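Local coordinates for protein lipoxygenase (Cyanothece sp., PDB 5EK8) that probably adds molecular oxygen to polyunsaturated fatty acids, acting as a non-heme iron 9R-lipoxygenase, at residues A[357-362]-A[572-577]; A[257-262]-A[275-280]; A[576-581]-A[617-622]. All blocks are in the same frame, centred on the assembly; numbering follows the deposited sequence.

Contact 1 of 3, residues A[357-362]-A[572-577]. With FE2 (Fe (II) ion), chain B.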
ATOM      1  N   ILE A 357      -6.952   6.496   7.130  1.00 33.08           N
ATOM      2  CA  ILE A 357      -5.802   6.201   7.979  1.00 36.30           C
ATOM      3  C   ILE A 357      -5.329   4.742   7.914  1.00 35.31           C
ATOM      4  O   ILE A 357      -4.193   4.474   7.512  1.00 34.81           O
ATOM      5  CB  ILE A 357      -6.094   6.517   9.456  1.00 31.28           C
ATOM      6  CG1 ILE A 357      -6.731   7.897   9.614  1.00 31.46           C
ATOM      7  CG2 ILE A 357      -4.827   6.392  10.258  1.00 25.26           C
ATOM      8  CD1 ILE A 357      -5.834   9.035   9.227  1.00 38.83           C
ATOM      9  N   GLU A 358      -6.187   3.816   8.339  1.00 31.03           N
ATOM     10  CA  GLU A 358      -5.813   2.405   8.471  1.00 36.16           C
ATOM     11  C   GLU A 358      -5.405   1.772   7.146  1.00 43.01           C
ATOM     12  O   GLU A 358      -4.468   0.974   7.079  1.00 46.18           O
ATOM     13  CB  GLU A 358      -6.968   1.611   9.079  1.00 38.71           C
ATOM     14  CG  GLU A 358      -7.452   2.162  10.401  1.00 43.25           C
ATOM     15  CD  GLU A 358      -6.316   2.373  11.372  1.00 48.99           C
ATOM     16  OE1 GLU A 358      -6.159   3.511  11.874  1.00 51.35           O
ATOM     17  OE2 GLU A 358      -5.578   1.396  11.628  1.00 47.78           O
ATOM     18  N   HIS A 359      -6.113   2.139   6.090  1.00 42.64           N
ATOM     19  CA  HIS A 359      -5.835   1.604   4.775  1.00 41.33           C
ATOM     20  C   HIS A 359      -4.828   2.432   3.989  1.00 42.27           C
ATOM     21  O   HIS A 359      -3.640   2.108   3.945  1.00 43.88           O
ATOM     22  CB  HIS A 359      -7.125   1.500   3.982  1.00 45.10           C
ATOM     23  CG  HIS A 359      -7.036   0.568   2.823  1.00 48.05           C
ATOM     24  ND1 HIS A 359      -8.011   0.490   1.857  1.00 51.05           N
ATOM     25  CD2 HIS A 359      -6.084  -0.333   2.480  1.00 48.15           C
ATOM     26  CE1 HIS A 359      -7.665  -0.424   0.963  1.00 51.90           C
ATOM     27  NE2 HIS A 359      -6.504  -0.934   1.322  1.00 51.38           N
ATOM     28  N   TYR A 360      -5.319   3.492   3.354  1.00 39.91           N
ATOM     29  CA  TYR A 360      -4.506   4.270   2.428  1.00 42.61           C
ATOM     30  C   TYR A 360      -3.250   4.849   3.071  1.00 40.40           C
ATOM     31  O   TYR A 360      -2.157   4.745   2.517  1.00 40.34           O
ATOM     32  CB  TYR A 360      -5.329   5.401   1.814  1.00 46.60           C
ATOM     33  CG  TYR A 360      -4.523   6.286   0.893  1.00 48.06           C
ATOM     34  CD1 TYR A 360      -4.094   5.826  -0.348  1.00 47.14           C
ATOM     35  CD2 TYR A 360      -4.190   7.582   1.264  1.00 47.74           C
ATOM     36  CE1 TYR A 360      -3.350   6.639  -1.190  1.00 47.68           C
ATOM     37  CE2 TYR A 360      -3.453   8.395   0.435  1.00 46.67           C
ATOM     38  CZ  TYR A 360      -3.037   7.924  -0.788  1.00 49.04           C
ATOM     39  OH  TYR A 360      -2.304   8.752  -1.605  1.00 54.91           O
ATOM     40  N   ALA A 361      -3.400   5.444   4.245  1.00 35.83           N
ATOM     41  CA  ALA A 361      -2.262   6.074   4.901  1.00 31.83           C
ATOM     42  C   ALA A 361      -1.288   5.055   5.483  1.00 33.93           C
ATOM     43  O   ALA A 361      -0.103   5.058   5.142  1.00 37.84           O
ATOM     44  CB  ALA A 361      -2.737   7.014   5.984  1.00 34.10           C
ATOM     45  N   LYS A 362      -1.789   4.192   6.364  1.00 32.34           N
ATOM     46  CA  LYS A 362      -0.927   3.286   7.125  1.00 36.60           C
ATOM     47  C   LYS A 362      -0.333   2.162   6.287  1.00 39.62           C
ATOM     48  O   LYS A 362       0.789   1.724   6.536  1.00 41.82           O
ATOM     49  CB  LYS A 362      -1.691   2.684   8.307  1.00 34.01           C
ATOM     50  CG  LYS A 362      -0.810   1.845   9.228  1.00 32.51           C
ATOM     51  CD  LYS A 362      -1.591   1.259  10.401  1.00 32.59           C
ATOM     52  CE  LYS A 362      -2.206   2.347  11.265  1.00 24.93           C
ATOM     53  NZ  LYS A 362      -2.831   1.796  12.494  1.00 25.23           N
ATOM     54  N   TRP A 572      -5.817  -7.653   5.797  1.00 41.67           N
ATOM     55  CA  TRP A 572      -6.928  -7.523   6.719  1.00 39.23           C
ATOM     56  C   TRP A 572      -7.773  -6.310   6.396  1.00 40.10           C
ATOM     57  O   TRP A 572      -8.996  -6.405   6.322  1.00 39.26           O
ATOM     58  CB  TRP A 572      -6.426  -7.428   8.153  1.00 34.46           C
ATOM     59  CG  TRP A 572      -7.513  -7.588   9.164  1.00 33.56           C
ATOM     60  CD1 TRP A 572      -8.519  -6.702   9.450  1.00 31.74           C
ATOM     61  CD2 TRP A 572      -7.697  -8.701  10.040  1.00 33.64           C
ATOM     62  NE1 TRP A 572      -9.318  -7.201  10.451  1.00 32.72           N
ATOM     63  CE2 TRP A 572      -8.835  -8.427  10.829  1.00 34.42           C
ATOM     64  CE3 TRP A 572      -7.010  -9.904  10.235  1.00 36.64           C
ATOM     65  CZ2 TRP A 572      -9.301  -9.310  11.794  1.00 40.60           C
ATOM     66  CZ3 TRP A 572      -7.473 -10.784  11.195  1.00 43.04           C
ATOM     67  CH2 TRP A 572      -8.613 -10.483  11.961  1.00 45.69           C
ATOM     68  N   VAL A 573      -7.121  -5.170   6.191  1.00 37.19           N
ATOM     69  CA  VAL A 573      -7.861  -3.936   5.966  1.00 40.26           C
ATOM     70  C   VAL A 573      -8.541  -3.938   4.595  1.00 44.27           C
ATOM     71  O   VAL A 573      -9.701  -3.541   4.459  1.00 42.60           O
ATOM     72  CB  VAL A 573      -6.951  -2.704   6.092  1.00 43.51           C
ATOM     73  CG1 VAL A 573      -7.746  -1.435   5.851  1.00 47.82           C
ATOM     74  CG2 VAL A 573      -6.313  -2.668   7.465  1.00 41.30           C
ATOM     75  N   ASN A 574      -7.822  -4.414   3.585  1.00 48.44           N
ATOM     76  CA  ASN A 574      -8.313  -4.393   2.211  1.00 47.12           C
ATOM     77  C   ASN A 574      -9.414  -5.417   1.949  1.00 49.87           C
ATOM     78  O   ASN A 574     -10.449  -5.088   1.374  1.00 48.18           O
ATOM     79  CB  ASN A 574      -7.156  -4.621   1.240  1.00 45.14           C
ATOM     80  CG  ASN A 574      -7.580  -4.516  -0.203  1.00 52.12           C
ATOM     81  OD1 ASN A 574      -7.669  -3.418  -0.753  1.00 52.38           O
ATOM     82  ND2 ASN A 574      -7.839  -5.662  -0.832  1.00 57.11           N
ATOM     83  N   ASP A 575      -9.196  -6.654   2.379  1.00 52.35           N
ATOM     84  CA  ASP A 575     -10.145  -7.725   2.095  1.00 52.72           C
ATOM     85  C   ASP A 575     -11.364  -7.671   3.012  1.00 52.35           C
ATOM     86  O   ASP A 575     -12.269  -8.499   2.896  1.00 58.07           O
ATOM     87  CB  ASP A 575      -9.466  -9.093   2.211  1.00 53.18           C
ATOM     88  CG  ASP A 575      -8.340  -9.284   1.195  1.00 55.53           C
ATOM     89  OD1 ASP A 575      -8.179  -8.426   0.297  1.00 51.63           O
ATOM     90  OD2 ASP A 575      -7.620 -10.304   1.296  1.00 59.22           O
ATOM     91  N   SER A 576     -11.391  -6.694   3.913  1.00 47.13           N
ATOM     92  CA  SER A 576     -12.535  -6.517   4.801  1.00 45.56           C
ATOM     93  C   SER A 576     -13.440  -5.400   4.306  1.00 41.69           C
ATOM     94  O   SER A 576     -14.441  -5.067   4.945  1.00 43.06           O
ATOM     95  CB  SER A 576     -12.078  -6.213   6.228  1.00 51.13           C
ATOM     96  OG  SER A 576     -11.325  -7.283   6.770  1.00 57.90           O
ATOM     97  N   GLN A 577     -13.083  -4.824   3.163  1.00 40.13           N
ATOM     98  CA  GLN A 577     -13.824  -3.688   2.626  1.00 44.34           C
ATOM     99  C   GLN A 577     -15.256  -4.070   2.239  1.00 46.73           C
ATOM    100  O   GLN A 577     -16.196  -3.324   2.509  1.00 48.62           O
ATOM    101  CB  GLN A 577     -13.084  -3.089   1.426  1.00 44.05           C
ATOM    102  CG  GLN A 577     -11.902  -2.210   1.804  1.00 43.80           C
ATOM    103  CD  GLN A 577     -11.126  -1.714   0.597  1.00 47.46           C
ATOM    104  OE1 GLN A 577     -10.604  -2.508  -0.187  1.00 55.00           O
ATOM    105  NE2 GLN A 577     -11.042  -0.399   0.444  1.00 41.73           N
TER
HETATM  106 FE   FE2 B 701      -5.342  -1.611  -0.733  1.00 61.35          FE
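The non-heme iron site sits where His359 of helix 337-377 meets Val573, Asn574 and Gln577, at and just beyond the C-terminal end of helix 549-574. NE2 of His359 binds the iron at 2.5 Å, sharing it with His364, His570 and the C-terminal carboxylate of Ile668. Asn574 completes the set of residues round the metal, but its OD1 stays 2.9 Å from the iron, long for a coordination bond. OD1 of Asn574 lies at the edge of the imidazole, the amide and ring planes 56° apart, and ND2 of Asn574 bonds OD1 of Asp575 at 3.0 Å, nearly within the amide plane. Within helix 337-377 a pi-type turn, closed by Lys362 N to Ile357 O at 2.7 Å, widens the coil at the histidine, as in other lipoxygenases. With CG of His359 anti to its backbone nitrogen (chi1 -161°), the ring reaches past CG1 of Val573, which packs against CB of His359 at 3.5 Å. Gln577 brings NE2 to the ring edge, 3.4 Å from CE1 of His359, its amide almost perpendicular to the imidazole. Both NE2 of Gln577 and ND1 of His359 are hydrogen-bonded to the carboxylate of Glu355, which probably steadies the ligand ring from the second shell.

Contact 2 of 3, residues A[257-262]-A[275-280]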
ATOM      1  N   GLY A 257     -13.114  -5.671  12.722  1.00 45.65           N
ATOM      2  CA  GLY A 257     -13.547  -5.241  11.404  1.00 45.86           C
ATOM      3  C   GLY A 257     -12.458  -4.616  10.552  1.00 49.19           C
ATOM      4  O   GLY A 257     -11.279  -4.647  10.912  1.00 46.48           O
ATOM      5  N   MET A 258     -12.869  -4.054   9.413  1.00 52.98           N
ATOM      6  CA  MET A 258     -11.966  -3.399   8.463  1.00 47.20           C
ATOM      7  C   MET A 258     -11.089  -2.379   9.165  1.00 46.29           C
ATOM      8  O   MET A 258      -9.884  -2.301   8.924  1.00 48.30           O
ATOM      9  CB  MET A 258     -12.763  -2.718   7.348  1.00 46.81           C
ATOM     10  CG  MET A 258     -11.914  -2.178   6.216  1.00 46.99           C
ATOM     11  SD  MET A 258     -12.614  -0.697   5.466  1.00 66.60           S
ATOM     12  CE  MET A 258     -12.540   0.444   6.847  1.00 44.70           C
ATOM     13  N   ASN A 259     -11.721  -1.594  10.030  1.00 48.03           N
ATOM     14  CA  ASN A 259     -11.025  -0.707  10.948  1.00 43.14           C
ATOM     15  C   ASN A 259     -11.030  -1.341  12.327  1.00 38.44           C
ATOM     16  O   ASN A 259     -11.972  -1.156  13.095  1.00 37.47           O
ATOM     17  CB  ASN A 259     -11.691   0.672  10.990  1.00 45.71           C
ATOM     18  CG  ASN A 259     -10.840   1.726  11.694  1.00 51.10           C
ATOM     19  OD1 ASN A 259      -9.910   1.410  12.436  1.00 55.33           O
ATOM     20  ND2 ASN A 259     -11.165   2.991  11.458  1.00 52.13           N
ATOM     21  N   PRO A 260      -9.981  -2.111  12.643  1.00 36.50           N
ATOM     22  CA  PRO A 260      -9.931  -2.739  13.960  1.00 39.81           C
ATOM     23  C   PRO A 260      -9.471  -1.716  14.982  1.00 43.42           C
ATOM     24  O   PRO A 260      -8.284  -1.392  15.040  1.00 44.97           O
ATOM     25  CB  PRO A 260      -8.909  -3.871  13.784  1.00 37.23           C
ATOM     26  CG  PRO A 260      -8.297  -3.673  12.402  1.00 36.65           C
ATOM     27  CD  PRO A 260      -8.737  -2.332  11.895  1.00 34.58           C
ATOM     28  N   CYS A 261     -10.412  -1.214  15.771  1.00 44.93           N
ATOM     29  CA  CYS A 261     -10.166  -0.082  16.656  1.00 47.81           C
ATOM     30  C   CYS A 261      -9.197  -0.394  17.793  1.00 50.09           C
ATOM     31  O   CYS A 261      -9.377  -1.361  18.529  1.00 50.96           O
ATOM     32  CB  CYS A 261     -11.494   0.419  17.231  1.00 47.98           C
ATOM     33  SG  CYS A 261     -12.653   1.056  15.980  1.00 47.54           S
ATOM     34  N   LEU A 262      -8.161   0.430  17.919  1.00 51.17           N
ATOM     35  CA  LEU A 262      -7.277   0.370  19.074  1.00 52.77           C
ATOM     36  C   LEU A 262      -7.911   1.210  20.172  1.00 50.95           C
ATOM     37  O   LEU A 262      -7.768   2.429  20.195  1.00 51.60           O
ATOM     38  CB  LEU A 262      -5.873   0.874  18.727  1.00 52.75           C
ATOM     39  CG  LEU A 262      -4.700   0.447  19.615  1.00 56.22           C
ATOM     40  CD1 LEU A 262      -3.386   0.649  18.881  1.00 57.95           C
ATOM     41  CD2 LEU A 262      -4.681   1.223  20.912  1.00 59.47           C
ATOM     42  N   MET A 275     -13.826   4.656  22.071  1.00 35.40           N
ATOM     43  CA  MET A 275     -13.162   5.001  20.824  1.00 39.37           C
ATOM     44  C   MET A 275     -13.691   6.342  20.313  1.00 44.64           C
ATOM     45  O   MET A 275     -14.902   6.581  20.285  1.00 48.88           O
ATOM     46  CB  MET A 275     -13.355   3.905  19.776  1.00 35.11           C
ATOM     47  CG  MET A 275     -12.573   4.122  18.480  1.00 36.72           C
ATOM     48  SD  MET A 275     -10.838   3.616  18.531  1.00 50.21           S
ATOM     49  CE  MET A 275     -10.040   5.058  19.240  1.00 86.11           C
ATOM     50  N   SER A 276     -12.770   7.218  19.930  1.00 47.86           N
ATOM     51  CA  SER A 276     -13.115   8.584  19.582  1.00 48.64           C
ATOM     52  C   SER A 276     -12.798   8.891  18.131  1.00 48.35           C
ATOM     53  O   SER A 276     -11.694   8.627  17.651  1.00 51.19           O
ATOM     54  CB  SER A 276     -12.369   9.574  20.483  1.00 47.43           C
ATOM     55  OG  SER A 276     -12.590   9.303  21.856  1.00 51.08           O
ATOM     56  N   PHE A 277     -13.773   9.465  17.443  1.00 44.34           N
ATOM     57  CA  PHE A 277     -13.528  10.050  16.140  1.00 47.30           C
ATOM     58  C   PHE A 277     -13.974  11.506  16.158  1.00 49.32           C
ATOM     59  O   PHE A 277     -15.170  11.802  16.197  1.00 53.17           O
ATOM     60  CB  PHE A 277     -14.245   9.262  15.046  1.00 47.49           C
ATOM     61  CG  PHE A 277     -13.730   7.858  14.884  1.00 45.68           C
ATOM     62  CD1 PHE A 277     -12.416   7.628  14.504  1.00 42.10           C
ATOM     63  CD2 PHE A 277     -14.561   6.768  15.110  1.00 41.97           C
ATOM     64  CE1 PHE A 277     -11.937   6.344  14.359  1.00 42.16           C
ATOM     65  CE2 PHE A 277     -14.089   5.480  14.965  1.00 38.82           C
ATOM     66  CZ  PHE A 277     -12.776   5.265  14.586  1.00 40.93           C
ATOM     67  N   ILE A 278     -12.992  12.405  16.152  1.00 45.26           N
ATOM     68  CA  ILE A 278     -13.239  13.844  16.179  1.00 47.36           C
ATOM     69  C   ILE A 278     -12.624  14.518  14.956  1.00 46.56           C
ATOM     70  O   ILE A 278     -11.450  14.319  14.648  1.00 46.85           O
ATOM     71  CB  ILE A 278     -12.681  14.496  17.464  1.00 42.40           C
ATOM     72  CG1 ILE A 278     -13.572  14.167  18.664  1.00 40.37           C
ATOM     73  CG2 ILE A 278     -12.587  15.997  17.300  1.00 41.11           C
ATOM     74  CD1 ILE A 278     -13.128  12.954  19.439  1.00 40.04           C
ATOM     75  N   TRP A 279     -13.426  15.322  14.270  1.00 44.66           N
ATOM     76  CA  TRP A 279     -13.038  15.874  12.977  1.00 44.06           C
ATOM     77  C   TRP A 279     -12.876  17.389  13.016  1.00 45.06           C
ATOM     78  O   TRP A 279     -12.862  18.043  11.971  1.00 48.21           O
ATOM     79  CB  TRP A 279     -14.072  15.484  11.913  1.00 41.91           C
ATOM     80  CG  TRP A 279     -14.461  14.040  11.982  1.00 42.00           C
ATOM     81  CD1 TRP A 279     -15.453  13.491  12.747  1.00 43.87           C
ATOM     82  CD2 TRP A 279     -13.858  12.954  11.269  1.00 38.13           C
ATOM     83  NE1 TRP A 279     -15.504  12.130  12.553  1.00 37.90           N
ATOM     84  CE2 TRP A 279     -14.535  11.776  11.650  1.00 38.15           C
ATOM     85  CE3 TRP A 279     -12.812  12.863  10.345  1.00 37.48           C
ATOM     86  CZ2 TRP A 279     -14.201  10.524  11.138  1.00 42.70           C
ATOM     87  CZ3 TRP A 279     -12.479  11.616   9.841  1.00 38.95           C
ATOM     88  CH2 TRP A 279     -13.174  10.465  10.236  1.00 42.57           C
ATOM     89  N   ASP A 280     -12.742  17.944  14.218  1.00 40.76           N
ATOM     90  CA  ASP A 280     -12.615  19.393  14.387  1.00 40.86           C
ATOM     91  C   ASP A 280     -11.452  19.977  13.581  1.00 43.35           C
ATOM     92  O   ASP A 280     -11.456  21.160  13.228  1.00 42.70           O
ATOM     93  CB  ASP A 280     -12.446  19.749  15.864  1.00 44.43           C
ATOM     94  CG  ASP A 280     -13.655  19.380  16.694  1.00 49.41           C
ATOM     95  OD1 ASP A 280     -13.503  19.174  17.916  1.00 48.33           O
ATOM     96  OD2 ASP A 280     -14.760  19.286  16.120  1.00 53.04           O
TER
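Cys261 and Met275 form the close part of a contact between the loop that follows helix 247-256 and strand 272-277. CB of Cys261 lies 3.5 Å from SD of Met275, while the two sulfurs, SG of Cys261 and SD of Met275, are 4.0 Å apart, an apolar meeting of sulfur-bearing chains. Met275 leaves the strand with CG trans to its backbone nitrogen (chi1 -174°) and then folds at both of the following bonds, which carries its methyl CE alongside the loop backbone, 3.6 Å from O of Leu262. The side chain of Leu262 itself starts away from the strand and is partly exposed, so this residue contributes through its main chain.

Packing is looser towards Phe277. SG of Cys261 approaches CZ of this ring at 4.4 Å, and ND2 of Asn259 comes no nearer than 4.2 Å to the same atom, the amide and ring planes standing 55° apart. Both approach the ring obliquely. The amide nitrogen of Asn259 is engaged elsewhere, donating to O of Ala350 and OD1 of Asp353 on helix 337-377, which ties the loop to the helix that carries iron ligands.

The loop leads into a beta-hairpin, strand 264-266 pairing antiparallel with strand 272-277. Strand 291-300 pairs with the other edge of strand 272-277 through Met275 with Ala295 and Phe277 with Val293; Trp515 of strand 513-515 touches Leu262 and Met275, and Phe277 also packs on Ala350 and Asp353 of helix 337-377.

Contact 3 of 3, residues A[576-581]-A[617-622]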
ATOM      1  N   SER A 576     -11.391  -6.694   3.913  1.00 47.13           N
ATOM      2  CA  SER A 576     -12.535  -6.517   4.801  1.00 45.56           C
ATOM      3  C   SER A 576     -13.440  -5.400   4.306  1.00 41.69           C
ATOM      4  O   SER A 576     -14.441  -5.067   4.945  1.00 43.06           O
ATOM      5  CB  SER A 576     -12.078  -6.213   6.228  1.00 51.13           C
ATOM      6  OG  SER A 576     -11.325  -7.283   6.770  1.00 57.90           O
ATOM      7  N   GLN A 577     -13.083  -4.824   3.163  1.00 40.13           N
ATOM      8  CA  GLN A 577     -13.824  -3.688   2.626  1.00 44.34           C
ATOM      9  C   GLN A 577     -15.256  -4.070   2.239  1.00 46.73           C
ATOM     10  O   GLN A 577     -16.196  -3.324   2.509  1.00 48.62           O
ATOM     11  CB  GLN A 577     -13.084  -3.089   1.426  1.00 44.05           C
ATOM     12  CG  GLN A 577     -11.902  -2.210   1.804  1.00 43.80           C
ATOM     13  CD  GLN A 577     -11.126  -1.714   0.597  1.00 47.46           C
ATOM     14  OE1 GLN A 577     -10.604  -2.508  -0.187  1.00 55.00           O
ATOM     15  NE2 GLN A 577     -11.042  -0.399   0.444  1.00 41.73           N
ATOM     16  N   SER A 578     -15.430  -5.232   1.621  1.00 48.58           N
ATOM     17  CA  SER A 578     -16.774  -5.691   1.284  1.00 47.97           C
ATOM     18  C   SER A 578     -17.577  -6.024   2.528  1.00 44.89           C
ATOM     19  O   SER A 578     -18.757  -5.684   2.623  1.00 40.97           O
ATOM     20  CB  SER A 578     -16.723  -6.911   0.369  1.00 45.09           C
ATOM     21  OG  SER A 578     -17.091  -6.551  -0.946  1.00 46.28           O
ATOM     22  N   ASP A 579     -16.924  -6.681   3.481  1.00 45.40           N
ATOM     23  CA  ASP A 579     -17.589  -7.137   4.696  1.00 47.99           C
ATOM     24  C   ASP A 579     -18.129  -5.985   5.527  1.00 50.53           C
ATOM     25  O   ASP A 579     -19.112  -6.136   6.249  1.00 54.06           O
ATOM     26  CB  ASP A 579     -16.635  -7.974   5.549  1.00 50.82           C
ATOM     27  CG  ASP A 579     -16.133  -9.202   4.825  1.00 51.84           C
ATOM     28  OD1 ASP A 579     -16.670  -9.516   3.743  1.00 57.72           O
ATOM     29  OD2 ASP A 579     -15.205  -9.859   5.340  1.00 49.38           O
ATOM     30  N   GLU A 580     -17.485  -4.830   5.425  1.00 51.22           N
ATOM     31  CA  GLU A 580     -17.893  -3.687   6.224  1.00 47.85           C
ATOM     32  C   GLU A 580     -18.757  -2.718   5.431  1.00 44.54           C
ATOM     33  O   GLU A 580     -19.688  -2.130   5.971  1.00 45.00           O
ATOM     34  CB  GLU A 580     -16.669  -2.953   6.780  1.00 42.44           C
ATOM     35  CG  GLU A 580     -16.779  -2.643   8.260  1.00 37.87           C
ATOM     36  CD  GLU A 580     -16.716  -3.894   9.125  1.00 40.95           C
ATOM     37  OE1 GLU A 580     -15.825  -4.741   8.888  1.00 38.40           O
ATOM     38  OE2 GLU A 580     -17.560  -4.031  10.040  1.00 43.33           O
ATOM     39  N   GLY A 581     -18.455  -2.555   4.147  1.00 38.62           N
ATOM     40  CA  GLY A 581     -19.091  -1.508   3.370  1.00 42.04           C
ATOM     41  C   GLY A 581     -19.774  -1.932   2.087  1.00 45.35           C
ATOM     42  O   GLY A 581     -20.151  -1.080   1.283  1.00 44.57           O
ATOM     43  N   ILE A 617     -16.476   0.011  -6.195  1.00 50.51           N
ATOM     44  CA  ILE A 617     -15.078   0.088  -5.804  1.00 49.59           C
ATOM     45  C   ILE A 617     -14.734  -0.955  -4.754  1.00 49.34           C
ATOM     46  O   ILE A 617     -13.698  -1.610  -4.859  1.00 51.62           O
ATOM     47  CB  ILE A 617     -14.710   1.491  -5.270  1.00 50.46           C
ATOM     48  CG1 ILE A 617     -14.708   2.507  -6.409  1.00 51.33           C
ATOM     49  CG2 ILE A 617     -13.335   1.478  -4.616  1.00 44.57           C
ATOM     50  CD1 ILE A 617     -13.691   2.193  -7.484  1.00 51.33           C
ATOM     51  N   PHE A 618     -15.586  -1.125  -3.745  1.00 48.94           N
ATOM     52  CA  PHE A 618     -15.272  -2.110  -2.708  1.00 51.41           C
ATOM     53  C   PHE A 618     -15.183  -3.519  -3.297  1.00 61.35           C
ATOM     54  O   PHE A 618     -14.220  -4.264  -3.039  1.00 65.01           O
ATOM     55  CB  PHE A 618     -16.307  -2.068  -1.587  1.00 47.36           C
ATOM     56  CG  PHE A 618     -16.196  -0.864  -0.710  1.00 46.46           C
ATOM     57  CD1 PHE A 618     -15.004  -0.167  -0.618  1.00 49.08           C
ATOM     58  CD2 PHE A 618     -17.280  -0.425   0.023  1.00 48.98           C
ATOM     59  CE1 PHE A 618     -14.895   0.951   0.187  1.00 46.91           C
ATOM     60  CE2 PHE A 618     -17.179   0.693   0.836  1.00 49.18           C
ATOM     61  CZ  PHE A 618     -15.985   1.382   0.916  1.00 45.72           C
ATOM     62  N   SER A 619     -16.180  -3.863  -4.111  1.00 62.87           N
ATOM     63  CA  SER A 619     -16.263  -5.181  -4.738  1.00 60.48           C
ATOM     64  C   SER A 619     -15.093  -5.451  -5.681  1.00 66.77           C
ATOM     65  O   SER A 619     -14.597  -6.577  -5.766  1.00 73.23           O
ATOM     66  CB  SER A 619     -17.581  -5.309  -5.494  1.00 52.88           C
ATOM     67  OG  SER A 619     -18.657  -4.853  -4.693  1.00 49.31           O
ATOM     68  N   VAL A 620     -14.656  -4.414  -6.387  1.00 64.80           N
ATOM     69  CA  VAL A 620     -13.495  -4.520  -7.265  1.00 64.77           C
ATOM     70  C   VAL A 620     -12.218  -4.730  -6.458  1.00 69.51           C
ATOM     71  O   VAL A 620     -11.465  -5.675  -6.702  1.00 70.96           O
ATOM     72  CB  VAL A 620     -13.334  -3.263  -8.152  1.00 62.23           C
ATOM     73  CG1 VAL A 620     -11.892  -3.118  -8.637  1.00 61.68           C
ATOM     74  CG2 VAL A 620     -14.302  -3.307  -9.326  1.00 61.50           C
ATOM     75  N   LEU A 621     -11.989  -3.848  -5.488  1.00 69.93           N
ATOM     76  CA  LEU A 621     -10.759  -3.852  -4.706  1.00 70.08           C
ATOM     77  C   LEU A 621     -10.563  -5.145  -3.922  1.00 72.65           C
ATOM     78  O   LEU A 621      -9.436  -5.622  -3.788  1.00 72.78           O
ATOM     79  CB  LEU A 621     -10.728  -2.657  -3.750  1.00 68.05           C
ATOM     80  CG  LEU A 621     -10.508  -1.274  -4.371  1.00 63.65           C
ATOM     81  CD1 LEU A 621     -10.271  -0.225  -3.285  1.00 62.45           C
ATOM     82  CD2 LEU A 621      -9.355  -1.299  -5.367  1.00 57.59           C
ATOM     83  N   ASN A 622     -11.639  -5.719  -3.394  1.00 81.71           N
ATOM     84  CA  ASN A 622     -11.480  -6.986  -2.689  1.00 88.19           C
ATOM     85  C   ASN A 622     -11.647  -8.184  -3.633  1.00 85.65           C
ATOM     86  O   ASN A 622     -11.276  -9.307  -3.291  1.00 90.28           O
ATOM     87  CB  ASN A 622     -12.451  -7.065  -1.499  1.00101.76           C
ATOM     88  CG  ASN A 622     -13.634  -8.000  -1.749  1.00117.67           C
ATOM     89  OD1 ASN A 622     -14.350  -7.886  -2.750  1.00124.41           O
ATOM     90  ND2 ASN A 622     -13.846  -8.931  -0.822  1.00120.13           N
TER
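Phe618 of helix 608-623 lies against Gln577 and Gly581 of the short helix 577-581, in a nearly antiparallel pair of helices whose segment axes approach to 8.9 Å at 156°. Packing about the aromatic ring comes first. CB of Gln577 rests 4.0 Å from CD1 of Phe618, and the backbone O of Gln577 lies over one face of the ring. The carbonyl O of Gly581 instead meets the ring edge in its plane, beside CD2 of Phe618. Chi1 of Phe618, -73°, sets CG opposite the carbonyl carbon, bringing the ring against the turn from Gln577 to Gly581.

The amide end of Gln577 also lies against an aliphatic chain: OE1 of Gln577 sits 3.6 Å from CB of Leu621, and the amide passes CD1 of the same leucine, whose side chain also touches Ile668.

Several polar atoms bond within their own helix or outside the contact. O of Gln577 accepts N of Gly581 at 2.9 Å, and O of Gly581 is bonded by Gln614. Ser578 faces Ser619 and the poorly ordered Asn622 at the partly exposed margin. Van der Waals fit, rather than directed bonds between the segments, therefore joins the two helices here.

Overall arrangement
Contacts 1 and 3 lie at the metal centre, contact 2 farther out. Contact 1 contains the ligand His359; contact 3, its centre 10 Å away, shares Ser576 and Gln577 with it, because helix 577-581 follows helix 549-574 after a turn of two residues. In contact 3 the nearest atoms of the Gln577 side chain are about 5 Å from the iron, and Leu621 borders the C-terminal ligand. Contact 2 is 13 Å between centres from contact 1 and 18 Å from contact 3, with the side chain of Asn259 about 14 Å from the iron. Its loop nevertheless touches both: Gly257 O probably bonds Trp572 NE1 at 3.3 Å, and Met258 N probably bonds Glu580 OE1 at 3.1 Å.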